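Local coordinates for protein dihydrophenazinedicarboxylate synthase (Burkholderia, PDB 4HMW) that uses FMN and molecular oxygen to catalyse several oxidations in the terminal steps of phenazine biosynthesis, at residues L19-Y23 with L33-W37; P26-P30 with R198-E202; V46-L52 with L101-T107; N125-W129 with R171-G177. All blocks are in the same frame, centred on the assembly; numbering follows the deposited sequence. Where two conformers were deposited one is given.

In the fold
Contacts 1 and 2 share the N-terminal region before and at the start of helix 30-43 and touch each other: contact 1 folds the loop back onto that helix, contact 2 lays the end of the loop on strand 197-204. Contact 3 joins contact 1 where W37 meets W104, whereas contact 4 lies across the chain's centre, its centre about 33 Å from that of contact 1. Contacts 1 and 3 are mostly buried, contacts 2 and 4 only partly. Contacts 1 and 4 each combine an edge-to-face aromatic pair with a salt bridge; contact 2 relies on prolines around one tyrosine, contact 3 on side-chain-to-backbone bonds and waters. Contacts 2 and 3 hydrogen-bond to the second subunit; contact 4 does not touch it.

Contact 1. Residues L19-Y23 with L33-W37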
# COMPACT_ATOMS: atom_id res chain seq x y z
N LEU B 19 -22.73 -4.08 2.12
CA LEU B 19 -23.17 -5.37 2.56
C LEU B 19 -21.98 -6.32 2.54
O LEU B 19 -21.11 -6.24 1.66
CB LEU B 19 -24.24 -5.92 1.63
CG LEU B 19 -25.08 -7.02 2.25
CD1 LEU B 19 -26.18 -6.43 3.15
CD2 LEU B 19 -25.68 -7.94 1.13
N PHE B 20 -21.97 -7.26 3.46
CA PHE B 20 -20.82 -8.16 3.62
C PHE B 20 -21.37 -9.40 4.33
O PHE B 20 -21.03 -9.68 5.46
CB PHE B 20 -19.75 -7.45 4.42
CG PHE B 20 -18.44 -8.21 4.60
CD1 PHE B 20 -18.17 -9.40 3.92
CD2 PHE B 20 -17.47 -7.70 5.46
CE1 PHE B 20 -16.96 -10.05 4.10
CE2 PHE B 20 -16.27 -8.36 5.64
CZ PHE B 20 -16.01 -9.54 4.97
N PRO B 21 -22.23 -10.14 3.65
CA PRO B 21 -22.86 -11.29 4.32
C PRO B 21 -21.85 -12.37 4.65
O PRO B 21 -22.08 -13.12 5.60
CB PRO B 21 -23.90 -11.78 3.31
CG PRO B 21 -23.50 -11.19 2.01
CD PRO B 21 -22.85 -9.88 2.34
N GLU B 22 -20.74 -12.41 3.91
CA GLU B 22 -19.68 -13.40 4.14
C GLU B 22 -18.94 -13.20 5.47
O GLU B 22 -18.21 -14.09 5.94
CB GLU B 22 -18.68 -13.36 2.99
CG GLU B 22 -19.29 -13.73 1.66
CD GLU B 22 -19.84 -12.53 0.85
OE1 GLU B 22 -19.90 -11.38 1.39
OE2 GLU B 22 -20.23 -12.78 -0.32
N TYR B 23 -19.10 -12.03 6.09
CA TYR B 23 -18.48 -11.79 7.38
C TYR B 23 -18.96 -12.82 8.38
O TYR B 23 -18.18 -13.32 9.17
CB TYR B 23 -18.83 -10.38 7.82
CG TYR B 23 -18.39 -9.91 9.19
CD1 TYR B 23 -17.02 -9.75 9.54
CD2 TYR B 23 -19.33 -9.51 10.10
CE1 TYR B 23 -16.66 -9.28 10.77
CE2 TYR B 23 -18.96 -9.01 11.32
CZ TYR B 23 -17.65 -8.89 11.67
OH TYR B 23 -17.38 -8.36 12.94
N LEU B 33 -13.81 -14.93 -2.31
CA LEU B 33 -14.34 -13.69 -1.76
C LEU B 33 -13.65 -12.49 -2.41
O LEU B 33 -14.28 -11.48 -2.70
CB LEU B 33 -14.17 -13.65 -0.23
CG LEU B 33 -14.77 -12.46 0.51
CD1 LEU B 33 -16.25 -12.35 0.20
CD2 LEU B 33 -14.55 -12.53 2.03
N LEU B 34 -12.35 -12.63 -2.67
CA LEU B 34 -11.63 -11.58 -3.39
C LEU B 34 -12.28 -11.29 -4.74
O LEU B 34 -12.50 -10.14 -5.09
CB LEU B 34 -10.16 -11.98 -3.58
CG LEU B 34 -9.26 -11.15 -4.49
CD1 LEU B 34 -9.19 -9.72 -3.99
CD2 LEU B 34 -7.85 -11.81 -4.56
N LYS B 35 -12.60 -12.33 -5.48
CA LYS B 35 -13.24 -12.13 -6.77
C LYS B 35 -14.62 -11.50 -6.65
O LYS B 35 -15.01 -10.68 -7.50
CB LYS B 35 -13.32 -13.43 -7.56
CG LYS B 35 -11.95 -13.96 -7.99
CD LYS B 35 -12.11 -15.23 -8.87
CE LYS B 35 -10.76 -15.73 -9.27
NZ LYS B 35 -10.83 -17.10 -9.82
N ARG B 36 -15.36 -11.89 -5.61
CA ARG B 36 -16.70 -11.33 -5.44
C ARG B 36 -16.59 -9.84 -5.16
O ARG B 36 -17.32 -9.03 -5.72
CB ARG B 36 -17.43 -12.01 -4.28
CG ARG B 36 -18.01 -13.37 -4.59
CD ARG B 36 -18.84 -13.88 -3.40
NE ARG B 36 -18.97 -15.33 -3.46
CZ ARG B 36 -19.39 -16.09 -2.46
NH1 ARG B 36 -19.73 -15.53 -1.31
NH2 ARG B 36 -19.46 -17.41 -2.62
N TRP B 37 -15.65 -9.47 -4.27
CA TRP B 37 -15.44 -8.10 -3.92
C TRP B 37 -15.01 -7.27 -5.12
O TRP B 37 -15.49 -6.13 -5.28
CB TRP B 37 -14.47 -7.93 -2.73
CG TRP B 37 -15.12 -8.07 -1.40
CD1 TRP B 37 -16.26 -8.77 -1.12
CD2 TRP B 37 -14.70 -7.47 -0.16
NE1 TRP B 37 -16.59 -8.61 0.21
CE2 TRP B 37 -15.65 -7.83 0.83
CE3 TRP B 37 -13.64 -6.65 0.19
CZ2 TRP B 37 -15.56 -7.39 2.16
CZ3 TRP B 37 -13.53 -6.24 1.51
CH2 TRP B 37 -14.49 -6.60 2.48
O HOH W 1 -19.43 -9.00 0.45
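The loop 19-23 folds back on helix 30-43, with F20 and E22 meeting L33, R36 and W37. At its start the carbonyl of L19 receives a weak bond from a water that also donates to E22 OE1 and accepts from W37 NE1 (2.9 Å), so the indole N-H is satisfied through the water. The F20 ring, with CG anti to the backbone N (chi1 -176°), takes the edge of W37 on one face in a T-shaped pair with planes 68° apart. W37 CZ2 is 3.6 Å from F20 CZ and stands over the centre of the ring; Y23 CB covers the opposite face, and L33 CD2 meets the rim 4.0 Å from F20 CE1. E22 comes next, its chain bent at chi2 (91°). Its CG lies 3.6 Å from L33 CD1, while E22 OE2 accepts from R36 NH1 at 3.0 Å in a salt bridge that uses the anti lone pair and lies close to the guanidinium plane. The two carboxylate oxygens thus divide their work, one to the arginine and the other to the water. Y23 N is hydrogen-bonded to F20 O. Beneath the contact runs the sheet: F20 and L33 rest on L199 of strand 197-204 and F187 of strand 184-189, and W37 reaches I111 of strand 109-119.

Contact 2. Residues P26-P30 with R198-E202; sequences PPSEP and RLRYE. With FMN (flavin mononucleotide), chain C.
Proline-aromatic packing on Y201 joins the loop 26-30, just ahead of helix 30-43, to strand 197-204 in the FMN-binding split β-barrel of the pyridoxamine 5'-phosphate oxidase family; the strand belongs to the family's C-terminal dimerisation region. P30 lies over one face of the Y201 ring in a CH-pi contact, its CB 3.6 Å from the ring centroid. At the far end of the ring the phenol reaches the proline-rich loop, where P26 CB approaches Y201 OH at 3.3 Å and the ring of P27 crosses the tyrosine at about a right angle. With CG anti to its own carbonyl carbon, the tyrosine ring extends from the strand into the curve of the loop. Two residues earlier on the strand, L199 directs its methyls at P26, with CD1 3.9 Å from P26 CG. L199 and Y201 therefore face the loop, whereas R198 serves the cofactor on the other side of the strand. R198 NH2 donates a nearly straight bond (168°) to FMN O2P at 2.9 Å, with the oxygen in the guanidinium plane. E186 pairs with R198 NE, and S146 of the second subunit accepts from NH1. S146, R66, K88 and T82 of the second subunit also bind this FMN, so the two chains share the site. W208 and T210 of the adjacent strand 207-212 also touch Y201. The polar end of the tyrosine is bound as well: Y201 OH donates to P27 O at 2.7 Å, meeting the carbonyl at 132° and tilted 15° from its plane.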
# COMPACT_ATOMS: atom_id res chain seq x y z
N PRO B 26 -18.24 -17.22 5.95
CA PRO B 26 -17.18 -17.07 4.93
C PRO B 26 -17.08 -18.21 3.92
O PRO B 26 -17.26 -19.35 4.31
CB PRO B 26 -15.92 -17.05 5.78
CG PRO B 26 -16.38 -16.69 7.15
CD PRO B 26 -17.69 -17.30 7.31
N PRO B 27 -16.79 -17.91 2.65
CA PRO B 27 -16.44 -18.98 1.69
C PRO B 27 -15.23 -19.77 2.18
O PRO B 27 -14.38 -19.23 2.90
CB PRO B 27 -16.08 -18.21 0.42
CG PRO B 27 -16.65 -16.88 0.57
CD PRO B 27 -16.78 -16.58 2.03
N SER B 28 -15.10 -21.02 1.78
CA SER B 28 -14.00 -21.85 2.25
C SER B 28 -12.63 -21.34 1.77
O SER B 28 -11.64 -21.56 2.44
CB SER B 28 -14.18 -23.30 1.82
OG SER B 28 -14.35 -23.39 0.41
N GLU B 29 -12.60 -20.69 0.61
CA GLU B 29 -11.34 -20.17 0.04
C GLU B 29 -11.41 -18.66 -0.08
O GLU B 29 -12.38 -18.13 -0.59
CB GLU B 29 -11.10 -20.75 -1.36
CG GLU B 29 -10.98 -22.24 -1.43
CD GLU B 29 -9.56 -22.71 -1.37
OE1 GLU B 29 -8.65 -21.86 -1.26
OE2 GLU B 29 -9.33 -23.95 -1.45
N PRO B 30 -10.38 -17.96 0.35
CA PRO B 30 -10.46 -16.48 0.31
C PRO B 30 -10.47 -15.91 -1.13
O PRO B 30 -11.06 -14.86 -1.39
CB PRO B 30 -9.26 -16.03 1.12
CG PRO B 30 -8.29 -17.18 1.04
CD PRO B 30 -9.13 -18.42 1.00
N ARG B 198 -14.15 -7.06 10.04
CA ARG B 198 -12.79 -7.53 9.78
C ARG B 198 -12.79 -9.03 9.77
O ARG B 198 -13.08 -9.65 10.77
CB ARG B 198 -11.82 -7.05 10.85
CG ARG B 198 -11.70 -5.52 10.99
CD ARG B 198 -10.56 -5.18 11.92
NE ARG B 198 -9.28 -5.60 11.37
CZ ARG B 198 -8.10 -5.54 12.00
NH1 ARG B 198 -8.04 -5.10 13.25
NH2 ARG B 198 -6.99 -5.95 11.38
N LEU B 199 -12.48 -9.62 8.62
CA LEU B 199 -12.45 -11.06 8.46
C LEU B 199 -11.07 -11.47 8.01
O LEU B 199 -10.61 -11.10 6.91
CB LEU B 199 -13.48 -11.48 7.39
CG LEU B 199 -13.56 -12.99 7.10
CD1 LEU B 199 -14.10 -13.78 8.29
CD2 LEU B 199 -14.44 -13.21 5.87
N ARG B 200 -10.41 -12.25 8.84
CA ARG B 200 -9.08 -12.76 8.56
C ARG B 200 -9.11 -14.23 8.16
O ARG B 200 -9.75 -15.03 8.81
CB ARG B 200 -8.17 -12.58 9.79
CG ARG B 200 -6.85 -13.33 9.67
CD ARG B 200 -6.01 -13.28 10.94
NE ARG B 200 -5.53 -11.97 11.30
CZ ARG B 200 -5.14 -11.63 12.54
NH1 ARG B 200 -5.24 -12.51 13.54
NH2 ARG B 200 -4.69 -10.40 12.79
N TYR B 201 -8.45 -14.53 7.04
CA TYR B 201 -8.17 -15.90 6.60
C TYR B 201 -6.70 -16.23 6.81
O TYR B 201 -5.83 -15.47 6.40
CB TYR B 201 -8.40 -16.07 5.12
CG TYR B 201 -9.83 -16.23 4.66
CD1 TYR B 201 -10.67 -15.12 4.54
CD2 TYR B 201 -10.35 -17.48 4.32
CE1 TYR B 201 -11.98 -15.26 4.09
CE2 TYR B 201 -11.66 -17.63 3.88
CZ TYR B 201 -12.46 -16.50 3.77
OH TYR B 201 -13.74 -16.60 3.31
N GLU B 202 -6.43 -17.38 7.41
CA GLU B 202 -5.04 -17.85 7.56
C GLU B 202 -4.93 -19.28 7.08
O GLU B 202 -5.78 -20.09 7.40
CB GLU B 202 -4.59 -17.81 9.02
CG GLU B 202 -4.40 -16.45 9.64
CD GLU B 202 -4.19 -16.51 11.17
OE1 GLU B 202 -5.17 -16.79 11.90
OE2 GLU B 202 -3.03 -16.29 11.65
N1 FMN C . -5.85 2.16 12.07
C2 FMN C . -5.06 2.74 13.03
O2 FMN C . -4.65 2.09 13.97
N3 FMN C . -4.70 4.06 12.90
C4 FMN C . -5.17 4.81 11.85
O4 FMN C . -4.82 6.01 11.77
C4A FMN C . -5.99 4.23 10.89
N5 FMN C . -6.50 4.98 9.85
C5A FMN C . -7.29 4.35 8.89
C6 FMN C . -7.77 5.09 7.83
C7 FMN C . -8.53 4.48 6.85
C7M FMN C . -9.02 5.33 5.72
C8 FMN C . -8.85 3.13 6.94
C8M FMN C . -9.65 2.46 5.88
C9 FMN C . -8.37 2.39 8.00
C9A FMN C . -7.62 3.00 9.00
N10 FMN C . -7.13 2.26 10.11
C10 FMN C . -6.33 2.89 11.03
C1' FMN C . -7.41 0.82 10.34
C2' FMN C . -6.30 -0.06 9.77
O2' FMN C . -6.38 -0.14 8.34
C3' FMN C . -6.33 -1.48 10.34
O3' FMN C . -7.60 -2.03 10.08
C4' FMN C . -6.01 -1.49 11.85
O4' FMN C . -5.12 -0.44 12.15
C5' FMN C . -5.50 -2.85 12.30
O5' FMN C . -4.38 -3.24 11.53
P FMN C . -3.45 -4.45 11.99
O1P FMN C . -2.60 -3.98 13.16
O2P FMN C . -4.35 -5.62 12.41
O3P FMN C . -2.58 -4.74 10.81

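Contact 3. Residues V46-L52 with L101-T107; sequences VREPKAL and LLYWRET
From V46 the backbone runs alongside the loop that follows strand 97-104 and then the strand's end, passes through a type I turn at E48-A51 and enters strand 51-57, antiparallel to its neighbour; L52 and L102 have CA atoms 5.1 Å apart. Where the chains diverge, side chains and waters bridge them. E106 bends at chi2 (92°) to bring its carboxylate against V46 and the backbone N of R47. E106 OE2 accepts from R47 N at 2.9 Å in a nearly straight bond, the N-H arriving from above the carboxylate plane, while OE1 takes a water that also donates to R47 O. V46 CG1 touches both E106 OE1 and the indole, 3.7 Å from W104 CD1. W104 NE1 donates to P49 O at 2.9 Å: the bond lies in the carbonyl plane, on a lone pair, and close to the ring plane, which would hold the indole in this rotation. P49 CB rests beside the same nitrogen, at 3.7 Å from W104 NE1. Further along, L52 CD1 meets L102 CD2 at 3.7 Å. Two more waters join the strands, one between A51 O and L101 O, the other linking P49 O and A51 O to Y103 N. Helix 30-43 covers W104 through L38 and A41. E48 and Y103 line the two different FMN sites of the dimer; E48 OE1 is hydrogen-bonded to Y103 OH of the second subunit, and Y103 OH to E48 OE1 of that subunit. This is the frayed end of an antiparallel strand pair in the FMN-binding split barrel, at the dimer interface beside the flavins.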
# COMPACT_ATOMS: atom_id res chain seq x y z
N VAL B 46 -15.88 1.82 -8.59
CA VAL B 46 -14.62 2.14 -7.96
C VAL B 46 -13.55 2.52 -8.99
O VAL B 46 -13.36 1.81 -9.99
CB VAL B 46 -14.11 0.93 -7.12
CG1 VAL B 46 -12.66 1.16 -6.66
CG2 VAL B 46 -15.04 0.67 -5.93
N ARG B 47 -12.86 3.63 -8.77
CA ARG B 47 -11.76 4.05 -9.65
C ARG B 47 -10.48 3.24 -9.38
O ARG B 47 -10.01 3.19 -8.24
CB ARG B 47 -11.45 5.54 -9.45
CG ARG B 47 -10.41 6.08 -10.40
CD ARG B 47 -10.30 7.58 -10.31
NE ARG B 47 -9.44 8.12 -11.36
CZ ARG B 47 -9.32 9.41 -11.62
NH1 ARG B 47 -10.01 10.28 -10.90
NH2 ARG B 47 -8.51 9.82 -12.59
N GLU B 48 -9.96 2.61 -10.43
CA GLU B 48 -8.72 1.80 -10.38
C GLU B 48 -8.74 0.82 -9.20
O GLU B 48 -7.89 0.89 -8.29
CB GLU B 48 -7.46 2.68 -10.28
CG GLU B 48 -7.14 3.43 -11.59
CD GLU B 48 -5.84 4.26 -11.50
OE1 GLU B 48 -4.83 3.79 -10.90
OE2 GLU B 48 -5.87 5.38 -12.03
N PRO B 49 -9.70 -0.11 -9.23
CA PRO B 49 -9.80 -1.06 -8.12
C PRO B 49 -8.59 -2.00 -8.03
O PRO B 49 -8.32 -2.52 -6.96
CB PRO B 49 -11.10 -1.84 -8.42
CG PRO B 49 -11.32 -1.70 -9.89
CD PRO B 49 -10.76 -0.33 -10.25
N LYS B 50 -7.86 -2.19 -9.12
CA LYS B 50 -6.78 -3.19 -9.15
C LYS B 50 -5.43 -2.62 -8.78
O LYS B 50 -4.41 -3.33 -8.88
CB LYS B 50 -6.72 -3.87 -10.53
CG LYS B 50 -8.03 -4.57 -10.93
CD LYS B 50 -7.86 -5.53 -12.11
CE LYS B 50 -7.49 -4.82 -13.39
NZ LYS B 50 -6.76 -5.71 -14.34
N ALA B 51 -5.40 -1.36 -8.34
CA ALA B 51 -4.14 -0.72 -7.91
C ALA B 51 -3.71 -1.26 -6.56
O ALA B 51 -4.22 -0.87 -5.50
CB ALA B 51 -4.27 0.79 -7.86
N LEU B 52 -2.76 -2.17 -6.59
CA LEU B 52 -2.33 -2.90 -5.43
C LEU B 52 -1.05 -2.27 -4.87
O LEU B 52 -0.05 -2.10 -5.60
CB LEU B 52 -2.04 -4.35 -5.89
CG LEU B 52 -1.64 -5.39 -4.83
CD1 LEU B 52 -2.85 -5.78 -4.02
CD2 LEU B 52 -1.01 -6.61 -5.46
N LEU B 101 -1.92 -4.62 -0.83
CA LEU B 101 -3.08 -4.01 -0.21
C LEU B 101 -3.92 -3.32 -1.28
O LEU B 101 -3.41 -2.52 -2.05
CB LEU B 101 -2.63 -2.99 0.85
CG LEU B 101 -3.76 -2.34 1.67
CD1 LEU B 101 -4.39 -3.39 2.55
CD2 LEU B 101 -3.23 -1.16 2.50
N LEU B 102 -5.21 -3.64 -1.30
CA LEU B 102 -6.21 -2.91 -2.11
C LEU B 102 -7.02 -2.04 -1.18
O LEU B 102 -7.35 -2.47 -0.07
CB LEU B 102 -7.15 -3.89 -2.81
CG LEU B 102 -6.55 -4.86 -3.80
CD1 LEU B 102 -7.56 -5.92 -4.33
CD2 LEU B 102 -5.94 -4.07 -4.95
N TYR B 103 -7.35 -0.83 -1.62
CA TYR B 103 -8.18 0.05 -0.81
C TYR B 103 -9.05 0.85 -1.72
O TYR B 103 -8.56 1.57 -2.60
CB TYR B 103 -7.37 0.99 0.11
CG TYR B 103 -8.23 2.05 0.78
CD1 TYR B 103 -9.40 1.67 1.44
CD2 TYR B 103 -7.85 3.40 0.82
CE1 TYR B 103 -10.21 2.61 2.05
CE2 TYR B 103 -8.66 4.36 1.44
CZ TYR B 103 -9.84 3.96 2.05
OH TYR B 103 -10.66 4.88 2.64
N TRP B 104 -10.35 0.73 -1.48
CA TRP B 104 -11.38 1.35 -2.30
C TRP B 104 -12.13 2.41 -1.49
O TRP B 104 -12.98 2.09 -0.67
CB TRP B 104 -12.34 0.29 -2.80
CG TRP B 104 -11.68 -0.83 -3.54
CD1 TRP B 104 -10.52 -0.77 -4.27
CD2 TRP B 104 -12.13 -2.19 -3.60
NE1 TRP B 104 -10.23 -2.02 -4.79
CE2 TRP B 104 -11.20 -2.91 -4.39
CE3 TRP B 104 -13.21 -2.87 -3.05
CZ2 TRP B 104 -11.34 -4.27 -4.65
CZ3 TRP B 104 -13.36 -4.23 -3.31
CH2 TRP B 104 -12.40 -4.93 -4.07
N ARG B 105 -11.80 3.67 -1.74
CA ARG B 105 -12.37 4.77 -0.98
C ARG B 105 -13.90 4.80 -1.13
O ARG B 105 -14.62 5.16 -0.18
CB ARG B 105 -11.78 6.11 -1.46
CG ARG B 105 -10.33 6.29 -1.09
CD ARG B 105 -9.58 7.17 -2.10
NE ARG B 105 -8.28 7.65 -1.62
CZ ARG B 105 -7.17 6.94 -1.68
NH1 ARG B 105 -7.19 5.71 -2.17
NH2 ARG B 105 -6.02 7.45 -1.27
N GLU B 106 -14.38 4.43 -2.31
CA GLU B 106 -15.81 4.58 -2.62
C GLU B 106 -16.70 3.66 -1.79
O GLU B 106 -17.83 4.02 -1.50
CB GLU B 106 -16.09 4.33 -4.11
CG GLU B 106 -15.47 5.33 -5.06
CD GLU B 106 -14.08 4.94 -5.56
OE1 GLU B 106 -13.36 4.16 -4.87
OE2 GLU B 106 -13.71 5.41 -6.67
N THR B 107 -16.20 2.49 -1.41
CA THR B 107 -16.96 1.53 -0.64
C THR B 107 -16.44 1.28 0.76
O THR B 107 -16.99 0.47 1.48
CB THR B 107 -16.98 0.17 -1.33
OG1 THR B 107 -15.63 -0.29 -1.45
CG2 THR B 107 -17.59 0.27 -2.75
O HOH W 2 -10.74 4.42 -5.77
O HOH W 3 -6.86 -0.61 -4.77
O HOH W 4 -3.80 0.14 -2.89

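Contact 4. Residues N125-W129 with R171-G177; sequences NDKLW and RPPRFVG
Helix 122-130 packs against the start of strand 175-182; a type I turn, P172-F175, leads into the strand, and R171, P172 and F175 press on the helix. Strand and helix axes are 111° apart. R171 reaches across N125, bending at chi3 (62°) so that its guanidinium lies with one face over N125 CB, 3.5 Å from R171 CZ. R171 NE donates to D126 OD1 at 2.7 Å in a salt bridge, in the guanidinium plane but tilted from that of the carboxylate, on its anti side; NH2 adds a weak bond to the same OD1. R171 NH1 turns back to F175 O at 2.8 Å, bracing the turn, and E122 holds NH2. N125 OD1 accepts from G177 N at 2.8 Å, the N-H standing above the carbonyl plane, while ND2 shares a water with G177 O. W129 closes the other end. R171 CA and P172 CD lie over the same face of its indole in CH-pi contacts, and its edge points at the face of F175 in a T-shaped pair with centroids 5.0 Å apart. L169 accepts from W129 NE1, and H137 stacks on the indole. Helix 122-130 thus sits on split-barrel strand 175-182 near FMN-binding C81, with W129 touching S140, probably a substrate-binding residue.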
# COMPACT_ATOMS: atom_id res chain seq x y z
N ASN B 125 4.94 -16.18 -19.36
CA ASN B 125 5.54 -14.85 -19.55
C ASN B 125 5.41 -14.40 -21.00
O ASN B 125 5.15 -13.22 -21.27
CB ASN B 125 7.00 -14.84 -19.15
CG ASN B 125 7.20 -15.10 -17.68
OD1 ASN B 125 6.31 -14.83 -16.85
ND2 ASN B 125 8.39 -15.56 -17.32
N ASP B 126 5.60 -15.32 -21.93
CA ASP B 126 5.50 -14.96 -23.34
C ASP B 126 4.08 -14.48 -23.65
O ASP B 126 3.89 -13.47 -24.34
CB ASP B 126 5.90 -16.13 -24.23
CG ASP B 126 7.40 -16.39 -24.22
OD1 ASP B 126 8.17 -15.46 -23.92
OD2 ASP B 126 7.82 -17.54 -24.52
N LYS B 127 3.08 -15.17 -23.11
CA LYS B 127 1.69 -14.81 -23.38
C LYS B 127 1.40 -13.41 -22.83
O LYS B 127 0.73 -12.60 -23.47
CB LYS B 127 0.76 -15.82 -22.73
CG LYS B 127 -0.47 -16.12 -23.54
N LEU B 128 1.91 -13.13 -21.64
CA LEU B 128 1.67 -11.85 -21.00
C LEU B 128 2.29 -10.73 -21.82
O LEU B 128 1.68 -9.68 -22.00
CB LEU B 128 2.23 -11.82 -19.58
CG LEU B 128 1.37 -12.55 -18.55
CD1 LEU B 128 2.18 -12.88 -17.33
CD2 LEU B 128 0.17 -11.71 -18.17
N TRP B 129 3.49 -10.95 -22.32
CA TRP B 129 4.14 -9.96 -23.17
C TRP B 129 3.36 -9.76 -24.46
O TRP B 129 3.20 -8.63 -24.90
CB TRP B 129 5.57 -10.39 -23.46
CG TRP B 129 6.37 -9.51 -24.39
CD1 TRP B 129 6.66 -9.74 -25.71
CD2 TRP B 129 7.05 -8.30 -24.05
NE1 TRP B 129 7.45 -8.74 -26.21
CE2 TRP B 129 7.72 -7.85 -25.21
CE3 TRP B 129 7.15 -7.55 -22.87
CZ2 TRP B 129 8.47 -6.68 -25.22
CZ3 TRP B 129 7.88 -6.39 -22.89
CH2 TRP B 129 8.55 -5.96 -24.06
N ARG B 171 10.53 -10.56 -26.14
CA ARG B 171 10.35 -10.33 -24.72
C ARG B 171 11.71 -10.27 -24.05
O ARG B 171 12.44 -11.23 -24.09
CB ARG B 171 9.52 -11.44 -24.08
CG ARG B 171 9.36 -11.22 -22.58
CD ARG B 171 8.47 -12.24 -21.93
NE ARG B 171 8.96 -13.63 -22.04
CZ ARG B 171 9.77 -14.21 -21.17
NH1 ARG B 171 10.24 -13.55 -20.11
NH2 ARG B 171 10.12 -15.46 -21.35
N PRO B 172 12.07 -9.13 -23.44
CA PRO B 172 13.33 -9.10 -22.68
C PRO B 172 13.27 -10.12 -21.55
O PRO B 172 12.23 -10.23 -20.93
CB PRO B 172 13.35 -7.69 -22.07
CG PRO B 172 12.38 -6.88 -22.86
CD PRO B 172 11.37 -7.83 -23.42
N PRO B 173 14.37 -10.83 -21.27
CA PRO B 173 14.33 -11.86 -20.22
C PRO B 173 13.92 -11.29 -18.86
O PRO B 173 13.34 -12.03 -18.06
CB PRO B 173 15.78 -12.41 -20.19
CG PRO B 173 16.59 -11.49 -21.13
CD PRO B 173 15.62 -10.87 -22.06
N ARG B 174 14.16 -10.01 -18.62
CA ARG B 174 13.77 -9.40 -17.33
C ARG B 174 12.28 -9.20 -17.21
O ARG B 174 11.80 -9.01 -16.09
CB ARG B 174 14.49 -8.08 -17.08
CG ARG B 174 14.10 -6.93 -18.03
CD ARG B 174 15.02 -5.72 -17.84
NE ARG B 174 14.75 -4.66 -18.81
CZ ARG B 174 15.25 -4.63 -20.04
NH1 ARG B 174 16.05 -5.60 -20.47
NH2 ARG B 174 14.95 -3.63 -20.85
N PHE B 175 11.56 -9.20 -18.32
CA PHE B 175 10.10 -9.03 -18.21
C PHE B 175 9.46 -10.36 -17.86
O PHE B 175 9.44 -11.29 -18.68
CB PHE B 175 9.49 -8.49 -19.50
CG PHE B 175 8.01 -8.23 -19.40
CD1 PHE B 175 7.10 -9.22 -19.72
CD2 PHE B 175 7.53 -7.00 -18.94
CE1 PHE B 175 5.72 -8.99 -19.58
CE2 PHE B 175 6.15 -6.77 -18.82
CZ PHE B 175 5.26 -7.75 -19.14
N VAL B 176 8.93 -10.45 -16.64
CA VAL B 176 8.42 -11.71 -16.13
C VAL B 176 7.11 -11.51 -15.37
O VAL B 176 6.79 -10.41 -14.93
CB VAL B 176 9.45 -12.36 -15.18
CG1 VAL B 176 10.76 -12.61 -15.90
CG2 VAL B 176 9.72 -11.50 -13.97
N GLY B 177 6.37 -12.60 -15.21
CA GLY B 177 5.18 -12.57 -14.38
C GLY B 177 5.41 -13.31 -13.08
O GLY B 177 6.27 -14.20 -13.00
O HOH W 5 8.54 -15.68 -14.25